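Local coordinates for putative exported protein (Bordetella parapertussis, PDB 3OCJ) that is of unknown function but carries a class I, Rossmann-like methyltransferase fold and so probably transfers methyl groups from S-adenosylmethionine, at residues 105-116 with 131-139; 238-246 with 290-298. All blocks are in the same frame, centred on the assembly; numbering follows the deposited sequence. Where two conformers were deposited one is given.

Interaction 1. Residues 105-116 with 131-139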
loop_
_atom_site.group_PDB
_atom_site.type_symbol
_atom_site.label_atom_id
_atom_site.label_comp_id
_atom_site.label_asym_id
_atom_site.label_seq_id
_atom_site.Cartn_x
_atom_site.Cartn_y
_atom_site.Cartn_z
ATOM N N HIS A 105 4.835 -7.085 -0.986
ATOM C CA HIS A 105 3.974 -8.053 -0.313
ATOM C C HIS A 105 4.703 -9.364 -0.016
ATOM O O HIS A 105 4.551 -9.947 1.064
ATOM C CB HIS A 105 2.743 -8.313 -1.184
ATOM C CG HIS A 105 1.738 -9.233 -0.569
ATOM N ND1 HIS A 105 0.955 -8.868 0.505
ATOM C CD2 HIS A 105 1.359 -10.485 -0.910
ATOM C CE1 HIS A 105 0.150 -9.871 0.813
ATOM N NE2 HIS A 105 0.374 -10.863 -0.032
ATOM N N GLY A 106 5.482 -9.841 -0.984
ATOM C CA GLY A 106 6.283 -11.036 -0.779
ATOM C C GLY A 106 7.315 -10.855 0.319
ATOM O O GLY A 106 7.539 -11.762 1.133
ATOM N N HIS A 107 7.970 -9.695 0.342
ATOM C CA HIS A 107 8.961 -9.441 1.387
ATOM C C HIS A 107 8.312 -9.331 2.771
ATOM O O HIS A 107 8.882 -9.788 3.764
ATOM C CB HIS A 107 9.816 -8.206 1.064
ATOM C CG HIS A 107 10.696 -8.385 -0.134
ATOM N ND1 HIS A 107 11.629 -9.397 -0.227
ATOM C CD2 HIS A 107 10.790 -7.677 -1.284
ATOM C CE1 HIS A 107 12.249 -9.312 -1.390
ATOM N NE2 HIS A 107 11.756 -8.280 -2.054
ATOM N N PHE A 108 7.130 -8.722 2.836
ATOM C CA PHE A 108 6.373 -8.689 4.086
ATOM C C PHE A 108 6.105 -10.108 4.577
ATOM O O PHE A 108 6.271 -10.407 5.751
ATOM C CB PHE A 108 5.030 -7.963 3.897
ATOM C CG PHE A 108 5.081 -6.471 4.137
ATOM C CD1 PHE A 108 6.043 -5.671 3.530
ATOM C CD2 PHE A 108 4.131 -5.862 4.938
ATOM C CE1 PHE A 108 6.078 -4.299 3.737
ATOM C CE2 PHE A 108 4.162 -4.494 5.162
ATOM C CZ PHE A 108 5.134 -3.701 4.543
ATOM N N ARG A 109 5.656 -10.980 3.673
ATOM C CA ARG A 109 5.341 -12.339 4.074
ATOM C C ARG A 109 6.594 -13.035 4.591
ATOM O O ARG A 109 6.555 -13.703 5.628
ATOM C CB ARG A 109 4.709 -13.109 2.915
ATOM C CG ARG A 109 3.240 -12.767 2.697
ATOM C CD ARG A 109 2.648 -13.586 1.560
ATOM N NE ARG A 109 2.771 -15.016 1.820
ATOM C CZ ARG A 109 2.549 -15.963 0.915
ATOM N NH1 ARG A 109 2.189 -15.632 -0.318
ATOM N NH2 ARG A 109 2.685 -17.241 1.244
ATOM N N ARG A 110 7.712 -12.899 3.878
ATOM C CA ARG A 110 8.939 -13.551 4.336
ATOM C C ARG A 110 9.392 -13.011 5.691
ATOM O O ARG A 110 9.836 -13.780 6.565
ATOM C CB ARG A 110 10.078 -13.410 3.312
ATOM C CG ARG A 110 9.914 -14.245 2.054
ATOM C CD ARG A 110 11.224 -14.315 1.248
ATOM N NE ARG A 110 11.763 -12.983 1.003
ATOM C CZ ARG A 110 12.896 -12.504 1.515
ATOM N NH1 ARG A 110 13.251 -11.253 1.246
ATOM N NH2 ARG A 110 13.680 -13.257 2.281
ATOM N N ALA A 111 9.291 -11.697 5.871
ATOM C CA ALA A 111 9.748 -11.080 7.113
ATOM C C ALA A 111 8.852 -11.497 8.272
ATOM O O ALA A 111 9.339 -11.868 9.337
ATOM C CB ALA A 111 9.786 -9.560 6.983
ATOM N N LEU A 112 7.539 -11.436 8.070
ATOM C CA LEU A 112 6.635 -11.807 9.148
ATOM C C LEU A 112 6.829 -13.277 9.487
ATOM O O LEU A 112 6.898 -13.642 10.660
ATOM C CB LEU A 112 5.181 -11.484 8.789
ATOM C CG LEU A 112 4.913 -9.986 8.635
ATOM C CD1 LEU A 112 3.609 -9.752 7.886
ATOM C CD2 LEU A 112 4.914 -9.268 9.995
ATOM N N GLN A 113 6.976 -14.122 8.468
ATOM C CA GLN A 113 7.178 -15.548 8.712
ATOM C C GLN A 113 8.443 -15.810 9.541
ATOM O O GLN A 113 8.436 -16.629 10.465
ATOM C CB GLN A 113 7.238 -16.334 7.399
ATOM C CG GLN A 113 7.194 -17.841 7.604
ATOM C CD GLN A 113 5.801 -18.319 7.984
ATOM O OE1 GLN A 113 4.826 -18.016 7.296
ATOM N NE2 GLN A 113 5.702 -19.059 9.082
ATOM N N ARG A 114 9.524 -15.120 9.194
ATOM C CA ARG A 114 10.804 -15.243 9.882
ATOM C C ARG A 114 10.715 -14.874 11.361
ATOM O O ARG A 114 11.361 -15.500 12.205
ATOM C CB ARG A 114 11.844 -14.353 9.185
ATOM C CG ARG A 114 13.119 -14.132 9.972
ATOM C CD ARG A 114 14.136 -13.341 9.150
ATOM N NE ARG A 114 15.247 -12.887 9.979
ATOM C CZ ARG A 114 16.363 -12.336 9.513
ATOM N NH1 ARG A 114 17.312 -11.962 10.360
ATOM N NH2 ARG A 114 16.534 -12.167 8.206
ATOM N N HIS A 115 9.911 -13.859 11.671
ATOM C CA HIS A 115 9.847 -13.324 13.029
ATOM C C HIS A 115 8.762 -13.968 13.900
ATOM O O HIS A 115 8.762 -13.794 15.111
ATOM C CB HIS A 115 9.682 -11.797 12.990
ATOM C CG HIS A 115 10.887 -11.087 12.462
ATOM N ND1 HIS A 115 11.889 -10.612 13.282
ATOM C CD2 HIS A 115 11.265 -10.791 11.198
ATOM C CE1 HIS A 115 12.829 -10.050 12.544
ATOM N NE2 HIS A 115 12.484 -10.160 11.274
ATOM N N LEU A 116 7.850 -14.707 13.274
ATOM C CA LEU A 116 6.747 -15.360 13.983
ATOM C C LEU A 116 7.284 -16.392 14.977
ATOM O O LEU A 116 8.223 -17.128 14.669
ATOM C CB LEU A 116 5.842 -16.051 12.964
ATOM C CG LEU A 116 4.345 -16.218 13.223
ATOM C CD1 LEU A 116 3.662 -14.862 13.336
ATOM C CD2 LEU A 116 3.736 -17.034 12.088
ATOM N N SER A 131 -4.534 -9.450 4.394
ATOM C CA SER A 131 -4.072 -10.382 3.367
ATOM C C SER A 131 -2.749 -11.044 3.732
ATOM O O SER A 131 -2.560 -12.250 3.541
ATOM C CB SER A 131 -3.923 -9.650 2.031
ATOM O OG SER A 131 -4.979 -8.718 1.833
ATOM N N GLU A 132 -1.824 -10.249 4.250
ATOM C CA GLU A 132 -0.496 -10.755 4.553
ATOM C C GLU A 132 -0.530 -11.712 5.751
ATOM O O GLU A 132 0.073 -12.774 5.711
ATOM C CB GLU A 132 0.516 -9.611 4.741
ATOM C CG GLU A 132 0.379 -8.792 6.019
ATOM C CD GLU A 132 -0.780 -7.803 6.000
ATOM O OE1 GLU A 132 -1.619 -7.866 5.077
ATOM O OE2 GLU A 132 -0.848 -6.957 6.921
ATOM N N LEU A 133 -1.267 -11.361 6.799
ATOM C CA LEU A 133 -1.325 -12.219 7.979
ATOM C C LEU A 133 -2.063 -13.537 7.725
ATOM O O LEU A 133 -1.699 -14.578 8.269
ATOM C CB LEU A 133 -1.948 -11.479 9.169
ATOM C CG LEU A 133 -1.219 -10.235 9.687
ATOM C CD1 LEU A 133 -1.917 -9.718 10.940
ATOM C CD2 LEU A 133 0.242 -10.525 9.969
ATOM N N LEU A 134 -3.094 -13.497 6.889
ATOM C CA LEU A 134 -3.870 -14.700 6.604
ATOM C C LEU A 134 -3.146 -15.631 5.626
ATOM O O LEU A 134 -3.556 -16.770 5.426
ATOM C CB LEU A 134 -5.258 -14.331 6.075
ATOM C CG LEU A 134 -6.188 -13.626 7.068
ATOM C CD1 LEU A 134 -7.435 -13.099 6.367
ATOM C CD2 LEU A 134 -6.572 -14.551 8.222
ATOM N N ALA A 135 -2.066 -15.146 5.023
ATOM C CA ALA A 135 -1.301 -15.954 4.073
ATOM C C ALA A 135 -0.144 -16.711 4.723
ATOM O O ALA A 135 0.484 -17.548 4.079
ATOM C CB ALA A 135 -0.783 -15.088 2.930
ATOM N N LEU A 136 0.145 -16.419 5.987
ATOM C CA LEU A 136 1.304 -17.022 6.645
ATOM C C LEU A 136 1.073 -18.484 7.017
ATOM O O LEU A 136 -0.065 -18.960 7.061
ATOM C CB LEU A 136 1.707 -16.228 7.893
ATOM C CG LEU A 136 1.987 -14.736 7.712
ATOM C CD1 LEU A 136 2.335 -14.079 9.041
ATOM C CD2 LEU A 136 3.087 -14.511 6.693
ATOM N N ASP A 137 2.169 -19.192 7.275
ATOM C CA ASP A 137 2.116 -20.594 7.668
ATOM C C ASP A 137 2.182 -20.659 9.186
ATOM O O ASP A 137 3.199 -20.308 9.783
ATOM C CB ASP A 137 3.299 -21.338 7.032
ATOM C CG ASP A 137 3.341 -22.814 7.392
ATOM O OD1 ASP A 137 2.475 -23.282 8.156
ATOM O OD2 ASP A 137 4.255 -23.513 6.903
ATOM N N TYR A 138 1.097 -21.116 9.813
ATOM C CA TYR A 138 1.014 -21.166 11.270
ATOM C C TYR A 138 1.241 -22.564 11.852
ATOM O O TYR A 138 1.070 -22.768 13.050
ATOM C CB TYR A 138 -0.332 -20.598 11.744
ATOM C CG TYR A 138 -0.455 -19.116 11.447
ATOM C CD1 TYR A 138 0.129 -18.173 12.288
ATOM C CD2 TYR A 138 -1.132 -18.655 10.320
ATOM C CE1 TYR A 138 0.040 -16.807 12.019
ATOM C CE2 TYR A 138 -1.221 -17.288 10.036
ATOM C CZ TYR A 138 -0.638 -16.370 10.895
ATOM O OH TYR A 138 -0.716 -15.018 10.633
ATOM N N SER A 139 1.673 -23.506 11.015
ATOM C CA SER A 139 1.818 -24.908 11.418
ATOM C C SER A 139 2.805 -25.142 12.567
ATOM O O SER A 139 2.693 -26.134 13.299
ATOM C CB SER A 139 2.206 -25.772 10.213
ATOM O OG SER A 139 3.486 -25.422 9.715
#
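Leu136 lies against Leu112 and Arg109 of the helix that leads into the first strand, 121-124, of a Rossmann-like methyltransferase sheet. Residues 131-139, a short, weakly bonded helical turn and the loop after it, return alongside that helix, with Glu132 level with Arg109 and Leu136 with Gln113. They begin the beta-alpha-beta connection from strand 121-124 to 145-150, and helix 96-115 packs on it through leucines and one glutamine amide. The two methyl groups of Leu136 divide the work: CD1 packs on Leu112 CB at 3.9 Å, while CD2 approaches the backbone oxygen of Arg109. Leu112 in turn sends CD1 across at about a right angle to meet Leu133 CD2 at 4.0 Å.

Glu132 contributes its aliphatic part. With CG held between the backbone N and the carbonyl carbon (chi1 72°), its chain lies where CG touches Leu112 CD1 at 3.9 Å and CB meets His105 CE1. Its OE2 hydrogen-bonds Ser124 OG of strand 121-124.

Arg109, an exposed residue, bends at chi3 and sets one guanidinium face over the methyl group of Ala135, with Ala135 CB 3.7 Å from Arg109 NE. Beyond the leucines, Leu116 CD2 reaches the Tyr138 ring at 3.7 Å from CE1. The polar part of the contact is the amide of Gln113, which pairs with both the N and O of Asp137: OE1 accepts from Asp137 N at 2.9 Å, on a carbonyl lone pair, and NE2 donates to Asp137 O, likewise at 2.9 Å and nearly straight at 170°.

Interaction 2. Residues 238-246 with 290-298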
loop_
_atom_site.group_PDB
_atom_site.type_symbol
_atom_site.label_atom_id
_atom_site.label_comp_id
_atom_site.label_asym_id
_atom_site.label_seq_id
_atom_site.Cartn_x
_atom_site.Cartn_y
_atom_site.Cartn_z
ATOM N N SER A 238 17.807 9.241 -5.256
ATOM C CA SER A 238 16.892 8.189 -5.676
ATOM C C SER A 238 17.626 6.864 -5.743
ATOM O O SER A 238 18.703 6.785 -6.331
ATOM C CB SER A 238 16.339 8.470 -7.062
ATOM O OG SER A 238 15.523 7.392 -7.497
ATOM N N PRO A 239 17.033 5.806 -5.176
ATOM C CA PRO A 239 17.607 4.459 -5.286
ATOM C C PRO A 239 17.108 3.682 -6.515
ATOM O O PRO A 239 17.484 2.526 -6.685
ATOM C CB PRO A 239 17.076 3.773 -4.029
ATOM C CG PRO A 239 15.695 4.384 -3.861
ATOM C CD PRO A 239 15.845 5.837 -4.300
ATOM N N TRP A 240 16.237 4.268 -7.331
ATOM C CA TRP A 240 15.675 3.540 -8.460
ATOM C C TRP A 240 16.765 2.931 -9.323
ATOM O O TRP A 240 17.731 3.616 -9.687
ATOM C CB TRP A 240 14.797 4.449 -9.327
ATOM C CG TRP A 240 13.475 4.806 -8.715
ATOM C CD1 TRP A 240 13.155 4.836 -7.377
ATOM C CD2 TRP A 240 12.287 5.174 -9.422
ATOM N NE1 TRP A 240 11.843 5.223 -7.220
ATOM C CE2 TRP A 240 11.285 5.418 -8.459
ATOM C CE3 TRP A 240 11.970 5.305 -10.784
ATOM C CZ2 TRP A 240 9.988 5.801 -8.814
ATOM C CZ3 TRP A 240 10.688 5.681 -11.133
ATOM C CH2 TRP A 240 9.710 5.926 -10.151
ATOM N N ASP A 241 16.612 1.650 -9.654
ATOM C CA ASP A 241 17.487 0.997 -10.623
ATOM C C ASP A 241 16.789 1.048 -11.974
ATOM O O ASP A 241 15.889 0.266 -12.240
ATOM C CB ASP A 241 17.768 -0.459 -10.218
ATOM C CG ASP A 241 18.673 -1.188 -11.223
ATOM O OD1 ASP A 241 19.003 -0.596 -12.275
ATOM O OD2 ASP A 241 19.038 -2.349 -10.941
HETATM N N MSE A 242 17.207 1.974 -12.828
HETATM C CA MSE A 242 16.520 2.153 -14.103
HETATM C C MSE A 242 16.649 0.929 -15.007
HETATM O O MSE A 242 15.822 0.722 -15.896
HETATM C CB MSE A 242 17.011 3.412 -14.827
HETATM C CG MSE A 242 16.851 4.705 -14.025
HETATM SE SE MSE A 242 15.052 5.014 -13.349
HETATM C CE MSE A 242 14.090 4.798 -14.994
ATOM N N GLN A 243 17.671 0.112 -14.781
ATOM C CA GLN A 243 17.844 -1.090 -15.593
ATOM C C GLN A 243 16.841 -2.175 -15.223
ATOM O O GLN A 243 16.720 -3.186 -15.919
ATOM C CB GLN A 243 19.270 -1.635 -15.467
ATOM C CG GLN A 243 20.296 -0.784 -16.190
ATOM C CD GLN A 243 21.304 -0.171 -15.243
ATOM O OE1 GLN A 243 20.943 0.580 -14.340
ATOM N NE2 GLN A 243 22.577 -0.489 -15.444
ATOM N N ALA A 244 16.112 -1.953 -14.132
ATOM C CA ALA A 244 15.126 -2.911 -13.649
ATOM C C ALA A 244 13.703 -2.459 -13.975
ATOM O O ALA A 244 12.741 -3.044 -13.480
ATOM C CB ALA A 244 15.283 -3.119 -12.144
ATOM N N ILE A 245 13.586 -1.427 -14.810
ATOM C CA ILE A 245 12.283 -0.839 -15.139
ATOM C C ILE A 245 12.121 -0.766 -16.649
ATOM O O ILE A 245 12.984 -0.232 -17.346
ATOM C CB ILE A 245 12.138 0.581 -14.560
ATOM C CG1 ILE A 245 12.381 0.565 -13.040
ATOM C CG2 ILE A 245 10.762 1.159 -14.898
ATOM C CD1 ILE A 245 12.472 1.959 -12.411
ATOM N N ASP A 246 11.022 -1.302 -17.168
ATOM C CA ASP A 246 10.767 -1.192 -18.598
ATOM C C ASP A 246 10.453 0.261 -18.952
ATOM O O ASP A 246 9.548 0.861 -18.370
ATOM C CB ASP A 246 9.610 -2.098 -19.020
ATOM C CG ASP A 246 9.315 -1.999 -20.504
ATOM O OD1 ASP A 246 9.977 -2.713 -21.289
ATOM O OD2 ASP A 246 8.456 -1.191 -20.895
ATOM N N ASP A 290 14.710 -4.662 -0.428
ATOM C CA ASP A 290 14.358 -3.887 -1.608
ATOM C C ASP A 290 13.706 -4.738 -2.683
ATOM O O ASP A 290 14.148 -5.858 -2.960
ATOM C CB ASP A 290 15.597 -3.234 -2.218
ATOM C CG ASP A 290 16.131 -2.075 -1.397
ATOM O OD1 ASP A 290 15.405 -1.543 -0.536
ATOM O OD2 ASP A 290 17.298 -1.668 -1.644
ATOM N N ASP A 291 12.676 -4.193 -3.317
ATOM C CA ASP A 291 12.188 -4.772 -4.559
ATOM C C ASP A 291 13.244 -4.541 -5.645
ATOM O O ASP A 291 14.190 -3.760 -5.465
ATOM C CB ASP A 291 10.858 -4.115 -4.950
ATOM C CG ASP A 291 10.987 -2.605 -5.113
ATOM O OD1 ASP A 291 11.352 -1.936 -4.115
ATOM O OD2 ASP A 291 10.729 -2.084 -6.218
ATOM N N ARG A 292 13.100 -5.228 -6.770
ATOM C CA ARG A 292 14.124 -5.202 -7.802
ATOM C C ARG A 292 14.487 -3.790 -8.259
ATOM O O ARG A 292 15.659 -3.447 -8.365
ATOM C CB ARG A 292 13.691 -6.047 -9.003
ATOM C CG ARG A 292 13.667 -7.541 -8.709
ATOM C CD ARG A 292 13.243 -8.327 -9.951
ATOM N NE ARG A 292 14.174 -8.133 -11.063
ATOM C CZ ARG A 292 14.042 -7.206 -12.011
ATOM N NH1 ARG A 292 13.004 -6.374 -11.999
ATOM N NH2 ARG A 292 14.948 -7.111 -12.976
ATOM N N ALA A 293 13.483 -2.954 -8.502
ATOM C CA ALA A 293 13.756 -1.614 -9.008
ATOM C C ALA A 293 13.929 -0.560 -7.904
ATOM O O ALA A 293 14.214 0.598 -8.201
ATOM C CB ALA A 293 12.647 -1.171 -9.994
ATOM N N ARG A 294 13.733 -0.969 -6.654
ATOM C CA ARG A 294 13.841 -0.112 -5.456
ATOM C C ARG A 294 12.776 0.975 -5.400
ATOM O O ARG A 294 13.006 2.048 -4.842
ATOM C CB ARG A 294 15.237 0.519 -5.300
ATOM C CG ARG A 294 16.397 -0.455 -4.974
ATOM C CD ARG A 294 17.006 -1.051 -6.221
ATOM N NE ARG A 294 18.275 -1.725 -5.902
ATOM C CZ ARG A 294 18.397 -3.020 -5.621
ATOM N NH1 ARG A 294 17.342 -3.816 -5.610
ATOM N NH2 ARG A 294 19.600 -3.522 -5.345
ATOM N N LEU A 295 11.608 0.661 -5.951
ATOM C CA LEU A 295 10.450 1.559 -5.911
ATOM C C LEU A 295 9.699 1.517 -4.583
ATOM O O LEU A 295 9.051 2.498 -4.205
ATOM C CB LEU A 295 9.463 1.191 -7.014
ATOM C CG LEU A 295 10.088 0.935 -8.390
ATOM C CD1 LEU A 295 9.031 0.499 -9.408
ATOM C CD2 LEU A 295 10.862 2.138 -8.907
ATOM N N PHE A 296 9.733 0.382 -3.898
ATOM C CA PHE A 296 8.854 0.195 -2.746
ATOM C C PHE A 296 9.509 -0.743 -1.736
ATOM O O PHE A 296 9.031 -1.862 -1.519
ATOM C CB PHE A 296 7.508 -0.383 -3.215
ATOM C CG PHE A 296 6.315 -0.034 -2.336
ATOM C CD1 PHE A 296 6.452 0.499 -1.055
ATOM C CD2 PHE A 296 5.036 -0.244 -2.839
ATOM C CE1 PHE A 296 5.305 0.817 -0.286
ATOM C CE2 PHE A 296 3.901 0.058 -2.092
ATOM C CZ PHE A 296 4.036 0.599 -0.817
ATOM N N PRO A 297 10.587 -0.281 -1.083
ATOM C CA PRO A 297 11.261 -1.158 -0.126
ATOM C C PRO A 297 10.421 -1.473 1.101
ATOM O O PRO A 297 9.543 -0.711 1.527
ATOM C CB PRO A 297 12.494 -0.351 0.301
ATOM C CG PRO A 297 12.707 0.673 -0.788
ATOM C CD PRO A 297 11.311 0.987 -1.294
ATOM N N THR A 298 10.746 -2.624 1.677
ATOM C CA THR A 298 10.246 -3.077 2.961
ATOM C C THR A 298 11.342 -2.786 3.971
ATOM O O THR A 298 12.531 -2.900 3.652
ATOM C CB THR A 298 9.965 -4.576 2.880
ATOM O OG1 THR A 298 8.903 -4.804 1.946
ATOM C CG2 THR A 298 9.612 -5.202 4.235
HETATM O O HOH W 1 18.292 -3.745 -8.929
#
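Leu295 CD2 stands squarely over the Trp240 indole, 3.4 Å from the centroid of its five-membered ring and 15° off the normal, a CH-pi contact in which the two side chains cross at about a right angle. Ile245 extends the apolar group, its CD1 touching the same Leu295 methyl at 3.9 Å and its CG1 pressing on Ala293 CB at 3.5 Å. Ala244 CB packs on Ala293 as well. Thus the connection between antiparallel strands 286-289 and 298-302, at one side of the sheet, and the loop leading into helix 247-261 make a small apolar cluster that Leu250 of that helix also joins.

Outward from it, Asp241 N donates to Ala293 O at 3.0 Å, coming from above the carbonyl plane. Ala293 lies within the type I turn Asp291 to Arg294, where Asp291 OD2 takes Leu295 N on its syn lone pair.

At the edge, Arg294 runs its aliphatic chain past Pro239, CB lying 3.3 Å from Pro239 O, and bends at chi2 (87°) so that NH1 donates back to Asp291 O. A water bridges the loops, donating to Asp241 OD2 at 2.6 Å and to Arg292 O, and rests over one face of the Arg294 guanidinium. The charged atoms of Asp241 and Arg294 do not touch, so apolar packing, one direct backbone bond and the water chiefly join the loops; the opposite charges may add a weaker attraction.

Overall arrangement
From the N terminus, the chain passes through a set of helices to helix 96-115, whose second half supplies the first side of interaction 1. That contact closes a short loop containing strand 121-124, binding the helix to the connection after that strand. The chain then lays down the strands up to 221-226 before interaction 2 opens at 238-246. Interaction 2 closes a longer loop, containing helices 247-261 and 271-280 and strand 286-289, and ties the approach to helix 247-261 to the turn before strand 298-302. The contacts are in series, neither nested nor crossed; the centres of interactions 1 and 2 are about 22 Å apart. They meet where helix 96-115 lies on strand 298-302, Phe108 CD1 touching Thr298 OG1 at 3.4 Å.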